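PDB 2EV9: shikimate dehydrogenase (NADP(+)) from Thermus thermophilus, which catalyses the reversible NADPH-linked reduction of 3-dehydroshikimate to shikimate, a step on the chorismate pathway to the aromatic amino acids. Local coordinates for residues I113-P118 with A138-W143; L120-G125 with R173-A178; A188-A193 with T212-E217. All coordinates share one frame; numbering follows the deposited sequence.

Contact 1 (I113-P118 with A138-W143); sequences IPLKGP and AGLEVW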
loop_
_atom_site.group_PDB
_atom_site.type_symbol
_atom_site.label_atom_id
_atom_site.label_comp_id
_atom_site.label_asym_id
_atom_site.label_seq_id
_atom_site.Cartn_x
_atom_site.Cartn_y
_atom_site.Cartn_z
ATOM N N ILE B 113 24.193 -17.365 4.082
ATOM C CA ILE B 113 24.594 -17.215 5.477
ATOM C C ILE B 113 23.475 -17.742 6.370
ATOM O O ILE B 113 22.423 -17.117 6.501
ATOM C CB ILE B 113 24.867 -15.733 5.847
ATOM C CG1 ILE B 113 26.178 -15.255 5.214
ATOM C CG2 ILE B 113 24.943 -15.579 7.362
ATOM C CD1 ILE B 113 26.132 -15.101 3.710
ATOM N N PRO B 114 23.686 -18.909 6.996
ATOM C CA PRO B 114 22.681 -19.509 7.872
ATOM C C PRO B 114 22.315 -18.622 9.050
ATOM O O PRO B 114 23.166 -17.925 9.605
ATOM C CB PRO B 114 23.347 -20.807 8.318
ATOM C CG PRO B 114 24.222 -21.152 7.154
ATOM C CD PRO B 114 24.837 -19.814 6.839
ATOM N N LEU B 115 21.043 -18.641 9.429
ATOM C CA LEU B 115 20.612 -17.842 10.560
ATOM C C LEU B 115 20.795 -18.648 11.837
ATOM O O LEU B 115 19.882 -18.777 12.652
ATOM C CB LEU B 115 19.160 -17.402 10.391
ATOM C CG LEU B 115 18.906 -16.391 9.269
ATOM C CD1 LEU B 115 17.469 -15.899 9.371
ATOM C CD2 LEU B 115 19.871 -15.213 9.370
ATOM N N LYS B 116 21.995 -19.201 11.989
ATOM C CA LYS B 116 22.339 -19.986 13.164
ATOM C C LYS B 116 23.059 -19.091 14.172
ATOM O O LYS B 116 24.098 -18.501 13.866
ATOM C CB LYS B 116 23.228 -21.171 12.770
ATOM C CG LYS B 116 22.506 -22.252 11.966
ATOM C CD LYS B 116 23.412 -23.458 11.726
ATOM C CE LYS B 116 22.667 -24.622 11.076
ATOM N NZ LYS B 116 22.114 -24.281 9.732
ATOM N N GLY B 117 22.483 -18.984 15.366
ATOM C CA GLY B 117 23.063 -18.161 16.410
ATOM C C GLY B 117 23.951 -18.959 17.346
ATOM O O GLY B 117 24.246 -20.121 17.070
ATOM N N PRO B 118 24.386 -18.369 18.471
ATOM C CA PRO B 118 24.070 -17.000 18.878
ATOM C C PRO B 118 24.630 -15.984 17.892
ATOM O O PRO B 118 25.738 -16.140 17.371
ATOM C CB PRO B 118 24.732 -16.886 20.254
ATOM C CG PRO B 118 24.870 -18.320 20.711
ATOM C CD PRO B 118 25.302 -18.985 19.443
ATOM N N ALA B 138 13.598 -13.965 13.693
ATOM C CA ALA B 138 14.053 -15.008 12.779
ATOM C C ALA B 138 14.227 -16.358 13.480
ATOM O O ALA B 138 14.275 -17.403 12.827
ATOM C CB ALA B 138 15.361 -14.588 12.119
ATOM N N GLY B 139 14.328 -16.335 14.806
ATOM C CA GLY B 139 14.481 -17.571 15.555
ATOM C C GLY B 139 15.890 -17.864 16.045
ATOM O O GLY B 139 16.272 -19.027 16.178
ATOM N N LEU B 140 16.662 -16.817 16.323
ATOM C CA LEU B 140 18.035 -16.978 16.799
ATOM C C LEU B 140 18.257 -16.332 18.157
ATOM O O LEU B 140 17.581 -15.365 18.507
ATOM C CB LEU B 140 19.027 -16.338 15.822
ATOM C CG LEU B 140 19.208 -16.864 14.402
ATOM C CD1 LEU B 140 17.907 -16.716 13.619
ATOM C CD2 LEU B 140 20.335 -16.084 13.723
ATOM N N GLU B 141 19.214 -16.872 18.913
ATOM C CA GLU B 141 19.586 -16.307 20.209
ATOM C C GLU B 141 20.472 -15.127 19.817
ATOM O O GLU B 141 21.418 -15.302 19.047
ATOM C CB GLU B 141 20.393 -17.314 21.031
ATOM C CG GLU B 141 21.135 -16.693 22.209
ATOM C CD GLU B 141 21.946 -17.710 22.992
ATOM O OE1 GLU B 141 22.428 -18.686 22.382
ATOM O OE2 GLU B 141 22.116 -17.526 24.215
ATOM N N VAL B 142 20.174 -13.940 20.341
ATOM C CA VAL B 142 20.915 -12.735 19.976
ATOM C C VAL B 142 21.512 -11.910 21.109
ATOM O O VAL B 142 20.821 -11.558 22.066
ATOM C CB VAL B 142 20.011 -11.785 19.153
ATOM C CG1 VAL B 142 20.796 -10.549 18.729
ATOM C CG2 VAL B 142 19.449 -12.517 17.946
ATOM N N TRP B 143 22.799 -11.583 20.971
ATOM C CA TRP B 143 23.510 -10.760 21.948
ATOM C C TRP B 143 23.816 -9.417 21.288
ATOM O O TRP B 143 23.904 -9.323 20.063
ATOM C CB TRP B 143 24.839 -11.400 22.374
ATOM C CG TRP B 143 24.749 -12.808 22.877
ATOM C CD1 TRP B 143 23.732 -13.360 23.604
ATOM C CD2 TRP B 143 25.741 -13.832 22.730
ATOM N NE1 TRP B 143 24.031 -14.666 23.918
ATOM C CE2 TRP B 143 25.257 -14.982 23.395
ATOM C CE3 TRP B 143 26.996 -13.890 22.104
ATOM C CZ2 TRP B 143 25.983 -16.178 23.449
ATOM C CZ3 TRP B 143 27.717 -15.081 22.159
ATOM C CH2 TRP B 143 27.207 -16.206 22.827
HETATM O O HOH W 1 20.672 -19.753 17.829
#

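Contact 2 (L120-G125 with R173-A178); sequences LVLGAG and RLLVNA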
loop_
_atom_site.group_PDB
_atom_site.type_symbol
_atom_site.label_atom_id
_atom_site.label_comp_id
_atom_site.label_asym_id
_atom_site.label_seq_id
_atom_site.Cartn_x
_atom_site.Cartn_y
_atom_site.Cartn_z
ATOM N N LEU B 120 25.740 -12.051 17.230
ATOM C CA LEU B 120 26.192 -10.882 17.968
ATOM C C LEU B 120 26.203 -9.642 17.076
ATOM O O LEU B 120 26.848 -9.624 16.026
ATOM C CB LEU B 120 27.599 -11.116 18.538
ATOM C CG LEU B 120 28.294 -9.891 19.138
ATOM C CD1 LEU B 120 27.443 -9.275 20.246
ATOM C CD2 LEU B 120 29.666 -10.294 19.672
ATOM N N VAL B 121 25.482 -8.611 17.504
ATOM C CA VAL B 121 25.406 -7.356 16.770
ATOM C C VAL B 121 26.244 -6.285 17.457
ATOM O O VAL B 121 25.968 -5.893 18.591
ATOM C CB VAL B 121 23.945 -6.854 16.663
ATOM C CG1 VAL B 121 23.905 -5.511 15.944
ATOM C CG2 VAL B 121 23.099 -7.877 15.932
ATOM N N LEU B 122 27.273 -5.815 16.759
ATOM C CA LEU B 122 28.154 -4.785 17.289
ATOM C C LEU B 122 27.547 -3.429 16.961
ATOM O O LEU B 122 27.476 -3.048 15.799
ATOM C CB LEU B 122 29.552 -4.908 16.660
ATOM C CG LEU B 122 30.243 -6.270 16.798
ATOM C CD1 LEU B 122 31.613 -6.249 16.119
ATOM C CD2 LEU B 122 30.385 -6.615 18.275
ATOM N N GLY B 123 27.112 -2.707 17.991
ATOM C CA GLY B 123 26.506 -1.408 17.783
ATOM C C GLY B 123 25.063 -1.393 18.247
ATOM O O GLY B 123 24.242 -2.184 17.777
ATOM N N ALA B 124 24.757 -0.493 19.177
ATOM C CA ALA B 124 23.407 -0.371 19.711
ATOM C C ALA B 124 22.721 0.867 19.142
ATOM O O ALA B 124 21.799 1.416 19.749
ATOM C CB ALA B 124 23.451 -0.294 21.239
ATOM N N GLY B 125 23.179 1.301 17.973
ATOM C CA GLY B 125 22.599 2.467 17.333
ATOM C C GLY B 125 21.406 2.125 16.463
ATOM O O GLY B 125 20.890 1.008 16.511
ATOM N N ARG B 173 28.105 -17.191 16.448
ATOM C CA ARG B 173 28.171 -17.879 15.168
ATOM C C ARG B 173 27.808 -16.905 14.060
ATOM O O ARG B 173 28.060 -17.159 12.886
ATOM C CB ARG B 173 27.233 -19.091 15.167
ATOM C CG ARG B 173 27.715 -20.212 16.083
ATOM C CD ARG B 173 29.009 -20.850 15.557
ATOM N NE ARG B 173 29.819 -21.430 16.628
ATOM C CZ ARG B 173 30.821 -20.800 17.238
ATOM N NH1 ARG B 173 31.150 -19.566 16.884
ATOM N NH2 ARG B 173 31.498 -21.404 18.206
ATOM N N LEU B 174 27.212 -15.786 14.451
ATOM C CA LEU B 174 26.842 -14.740 13.508
ATOM C C LEU B 174 27.294 -13.414 14.098
ATOM O O LEU B 174 26.879 -13.028 15.194
ATOM C CB LEU B 174 25.327 -14.704 13.267
ATOM C CG LEU B 174 24.850 -13.586 12.324
ATOM C CD1 LEU B 174 25.588 -13.686 10.983
ATOM C CD2 LEU B 174 23.341 -13.688 12.113
ATOM N N LEU B 175 28.171 -12.735 13.371
ATOM C CA LEU B 175 28.688 -11.449 13.803
ATOM C C LEU B 175 28.243 -10.378 12.821
ATOM O O LEU B 175 28.393 -10.535 11.607
ATOM C CB LEU B 175 30.210 -11.489 13.867
ATOM C CG LEU B 175 30.818 -11.738 15.248
ATOM C CD1 LEU B 175 32.328 -11.873 15.116
ATOM C CD2 LEU B 175 30.453 -10.579 16.174
ATOM N N VAL B 176 27.701 -9.292 13.353
ATOM C CA VAL B 176 27.227 -8.197 12.519
ATOM C C VAL B 176 27.801 -6.864 12.949
ATOM O O VAL B 176 27.569 -6.419 14.071
ATOM C CB VAL B 176 25.688 -8.071 12.572
ATOM C CG1 VAL B 176 25.238 -6.893 11.725
ATOM C CG2 VAL B 176 25.042 -9.352 12.090
ATOM N N ASN B 177 28.542 -6.212 12.060
ATOM C CA ASN B 177 29.085 -4.910 12.407
ATOM C C ASN B 177 28.042 -3.840 12.124
ATOM O O ASN B 177 27.748 -3.534 10.968
ATOM C CB ASN B 177 30.356 -4.589 11.621
ATOM C CG ASN B 177 30.832 -3.172 11.872
ATOM O OD1 ASN B 177 30.929 -2.739 13.022
ATOM N ND2 ASN B 177 31.121 -2.440 10.804
ATOM N N ALA B 178 27.474 -3.283 13.187
ATOM C CA ALA B 178 26.466 -2.246 13.052
ATOM C C ALA B 178 27.033 -0.904 13.502
ATOM O O ALA B 178 26.288 0.038 13.766
ATOM C CB ALA B 178 25.226 -2.605 13.872
#

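Contact 3 (A188-A193 with T212-E217); sequences ASPLPA and TRFLRE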
loop_
_atom_site.group_PDB
_atom_site.type_symbol
_atom_site.label_atom_id
_atom_site.label_comp_id
_atom_site.label_asym_id
_atom_site.label_seq_id
_atom_site.Cartn_x
_atom_site.Cartn_y
_atom_site.Cartn_z
ATOM N N ALA B 188 40.834 0.158 10.249
ATOM C CA ALA B 188 40.004 0.013 11.440
ATOM C C ALA B 188 38.941 -1.087 11.410
ATOM O O ALA B 188 38.318 -1.350 10.379
ATOM C CB ALA B 188 39.345 1.358 11.771
ATOM N N SER B 189 38.747 -1.705 12.573
ATOM C CA SER B 189 37.773 -2.773 12.787
ATOM C C SER B 189 37.350 -2.693 14.250
ATOM O O SER B 189 38.189 -2.548 15.135
ATOM C CB SER B 189 38.401 -4.142 12.519
ATOM O OG SER B 189 37.489 -5.186 12.812
ATOM N N PRO B 190 36.045 -2.788 14.524
ATOM C CA PRO B 190 35.572 -2.714 15.908
ATOM C C PRO B 190 35.928 -3.944 16.749
ATOM O O PRO B 190 35.824 -3.916 17.978
ATOM C CB PRO B 190 34.067 -2.552 15.737
ATOM C CG PRO B 190 33.791 -3.413 14.539
ATOM C CD PRO B 190 34.925 -3.039 13.596
ATOM N N LEU B 191 36.367 -5.013 16.089
ATOM C CA LEU B 191 36.684 -6.251 16.792
ATOM C C LEU B 191 38.091 -6.803 16.588
ATOM O O LEU B 191 38.476 -7.151 15.473
ATOM C CB LEU B 191 35.675 -7.333 16.391
ATOM C CG LEU B 191 35.765 -8.678 17.116
ATOM C CD1 LEU B 191 35.233 -8.526 18.532
ATOM C CD2 LEU B 191 34.960 -9.727 16.361
ATOM N N PRO B 192 38.878 -6.901 17.672
ATOM C CA PRO B 192 40.240 -7.432 17.582
ATOM C C PRO B 192 40.187 -8.853 17.024
ATOM O O PRO B 192 39.363 -9.662 17.450
ATOM C CB PRO B 192 40.710 -7.395 19.031
ATOM C CG PRO B 192 40.037 -6.172 19.552
ATOM C CD PRO B 192 38.632 -6.331 19.008
ATOM N N ALA B 193 41.063 -9.153 16.069
ATOM C CA ALA B 193 41.099 -10.465 15.432
ATOM C C ALA B 193 41.112 -11.630 16.414
ATOM O O ALA B 193 40.546 -12.686 16.140
ATOM C CB ALA B 193 42.304 -10.556 14.509
ATOM N N THR B 212 35.896 -4.427 4.126
ATOM C CA THR B 212 36.395 -3.778 5.331
ATOM C C THR B 212 37.406 -4.653 6.048
ATOM O O THR B 212 37.520 -5.849 5.754
ATOM C CB THR B 212 35.236 -3.495 6.282
ATOM O OG1 THR B 212 34.560 -4.727 6.557
ATOM C CG2 THR B 212 34.250 -2.527 5.643
ATOM N N ARG B 213 38.150 -4.065 6.986
ATOM C CA ARG B 213 39.126 -4.860 7.715
ATOM C C ARG B 213 38.373 -5.962 8.457
ATOM O O ARG B 213 38.843 -7.103 8.557
ATOM C CB ARG B 213 39.916 -4.020 8.715
ATOM C CG ARG B 213 40.999 -4.855 9.365
ATOM C CD ARG B 213 41.943 -4.048 10.269
ATOM N NE ARG B 213 43.279 -4.665 10.248
ATOM C CZ ARG B 213 44.291 -4.325 11.038
ATOM N NH1 ARG B 213 44.128 -3.350 11.926
ATOM N NH2 ARG B 213 45.441 -4.989 10.963
ATOM N N PHE B 214 37.195 -5.603 8.960
ATOM C CA PHE B 214 36.327 -6.534 9.685
ATOM C C PHE B 214 36.106 -7.792 8.859
ATOM O O PHE B 214 36.359 -8.901 9.326
ATOM C CB PHE B 214 34.974 -5.870 9.966
ATOM C CG PHE B 214 33.990 -6.759 10.686
ATOM C CD1 PHE B 214 34.196 -7.116 12.020
ATOM C CD2 PHE B 214 32.853 -7.228 10.034
ATOM C CE1 PHE B 214 33.278 -7.928 12.696
ATOM C CE2 PHE B 214 31.925 -8.042 10.699
ATOM C CZ PHE B 214 32.139 -8.391 12.030
ATOM N N LEU B 215 35.633 -7.614 7.629
ATOM C CA LEU B 215 35.374 -8.748 6.745
ATOM C C LEU B 215 36.648 -9.490 6.359
ATOM O O LEU B 215 36.680 -10.723 6.352
ATOM C CB LEU B 215 34.629 -8.281 5.489
ATOM C CG LEU B 215 33.173 -7.862 5.735
ATOM C CD1 LEU B 215 32.542 -7.389 4.425
ATOM C CD2 LEU B 215 32.391 -9.047 6.304
ATOM N N ARG B 216 37.701 -8.745 6.038
ATOM C CA ARG B 216 38.966 -9.377 5.676
ATOM C C ARG B 216 39.426 -10.283 6.816
ATOM O O ARG B 216 39.766 -11.448 6.600
ATOM C CB ARG B 216 40.027 -8.312 5.387
ATOM C CG ARG B 216 39.811 -7.566 4.080
ATOM C CD ARG B 216 40.633 -6.283 4.024
ATOM N NE ARG B 216 40.477 -5.589 2.747
ATOM C CZ ARG B 216 41.090 -5.943 1.622
ATOM N NH1 ARG B 216 41.912 -6.983 1.612
ATOM N NH2 ARG B 216 40.874 -5.262 0.505
ATOM N N GLU B 217 39.430 -9.752 8.032
ATOM C CA GLU B 217 39.849 -10.553 9.173
ATOM C C GLU B 217 38.929 -11.759 9.346
ATOM O O GLU B 217 39.396 -12.875 9.570
ATOM C CB GLU B 217 39.844 -9.711 10.451
ATOM C CG GLU B 217 40.319 -10.480 11.674
ATOM C CD GLU B 217 41.688 -11.117 11.470
ATOM O OE1 GLU B 217 42.655 -10.373 11.203
ATOM O OE2 GLU B 217 41.797 -12.361 11.576
HETATM O O HOH W 2 36.318 -2.978 9.585
#

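Contact 1 (I113-P118 with A138-W143)
Leu115, at the centre of an inverse gamma turn, meets two residues of 138-143: its CD1 lies 3.7 Å from Ala138 CB, and its CB is 3.5 Å from Leu140 CD1. Its chi1 of -68° sets CG beside the backbone N, and CD1 is the branch that reaches Ala138, at the helix end before the Schellman motif of Gly139. A leucine suits this place because its partners, the Ala138 methyl and the Leu140 branches, are both apolar. At Gly117 the chains come so close that a CB would run into Glu141 O; a water weakly joins Gly117 N to Glu141 N. A cis peptide then leads into Pro118, whose CA makes a CA-H...O contact of 3.2 Å to Glu141 O. Its CB sits over one face of the Trp143 indole, 3.6 Å from the centroid of the six-membered ring, a CH-pi contact, while the extended Glu141 chain brings OE1 beside Pro118 CG, and its OE2 takes a weak bond from Trp143 NE1. The loop thus leads from helix 100-110, whose Leu105 and Leu108 pack on Leu115, to strand 119-122, neighbour of 142-145 in the parallel sheet of the Rossmann-type NADP-binding domain.

Contact 2 (L120-G125 with R173-A178)
Leu120-Leu122 and Leu174-Asn177 run as neighbouring parallel strands, 4.8 Å between axes and 15° apart, paired Leu120 with Leu175, Val121 with Val176 and Leu122 with Asn177. Leu120 straddles Leu175, binding Leu174 O through its N and Val176 N through its O, the latter at 2.8 Å. Leu122 straddles Asn177 in the same way, from Val176 O (2.8 Å to Leu122 N) to Ala178 N. Val121 uses its own N and O on the other side, with Trp143 and Trp145. On the face carrying the leucines, Leu120 and Leu175 lie side by side, CD2 to CD2 at 3.6 Å. The chi1 of Leu175, -98°, is well off a staggered value and brings that methyl nearer to Leu120. Asn177 shares this face, its amide held by Asp204 through ND2 and by Thr179 through OD1, so a polar residue is tolerated among the leucines. These are two central strands of the Rossmann-type NADP-binding domain, adjacent where the strand order turns back from the first strand to the fourth. Over the opposite face lies helix 126-137, its Val131 touching both Val121 and Val176. Compact, beta-branched valines suit a strand face packed under a helix: Val121 CG2 is 4.2 Å from Val176 CB, and Val121 CG1, anti to N (chi1 177°), reaches to 3.8 Å from Ala178 CB. Beyond the strand, Gly123 takes a positive phi of 117°, where a CB would jam against the preceding carbonyl O and clash with Ala178 O. Gly123, Ala124 and Gly125 belong to the NADP(+) site, in the glycine-rich turn of GxGxxG type, and Gly125 is the N-cap of the helix that follows.

Contact 3 (A188-A193 with T212-E217)
Ser189 meets Phe214 at the edge of its ring: OG lies in the ring plane, 3.9 Å from Phe214 CD1, and 3.6 Å from Phe214 CA. The small hydroxymethyl group suits a loop this close to the helix backbone. Phe214 carries its CG anti to the backbone N (chi1 179°), which carries the ring past the loop towards the sheet. Leu191 CD2 comes to the same edge, 4.4 Å from Phe214 CE1, and Pro190 CD approaches Phe214 CD1 obliquely, so the ring edge meets a hydroxyl and apolar groups together. The loop after strand 174-177 and helix 213-220 thus meet beside the parallel Rossmann-type sheet, Phe214 touching Leu175, Asn177 and Ala202 of its strands. One turn on, Glu217 CG is 3.5 Å from Ala193 CB, but the carboxylate carbon is modelled too near that methyl, so its exact placing is doubtful; Glu217 OE2 forms a weak, long ion pair with Lys221 NZ. Replacing Glu217 with an alanine would probably leave the Ala193 methyl without the chain packed against it and Lys221 without this weak partner. Arg213 lays its CB 3.5 Å from Ala188 O and its aliphatic chain along Ser189 CB, while NH1 binds Ser187 O, a fitting use of a long side chain at an exposed position. Thr212 OG1 caps the helix at Leu215 N and also bonds to Asp204. No direct hydrogen bond joins the two segments; a water links them, accepting from Phe214 N and donating to Ala188 O at 2.7 Å. The contact rests on mixed van der Waals contacts and this water, which satisfies a first-turn amide.

How the contacts relate
Contacts 1 and 2 interlock, their segments alternating along the chain and their centres 11 Å apart; Pro118 O lies 2.7 Å from Arg173 N and Trp143 O 3.1 Å from Val121 N, both probable hydrogen bonds, so the two share the parallel sheet. Contact 3 follows in sequence and covers the leucine-bearing face of contact 2, with centres 12 Å apart and Leu175 CD1 3.6 Å from Leu191 CD2. Contacts 1 and 3 do not touch; their nearest atoms are about 9 Å apart. Contact 2 alone contains NADP(+)-binding residues, and its Ala178 side chain is about 12 Å from bound shikimate. The Pro190 side chain of contact 3 lies about 8 Å from that of Arg147, another NADP(+) residue.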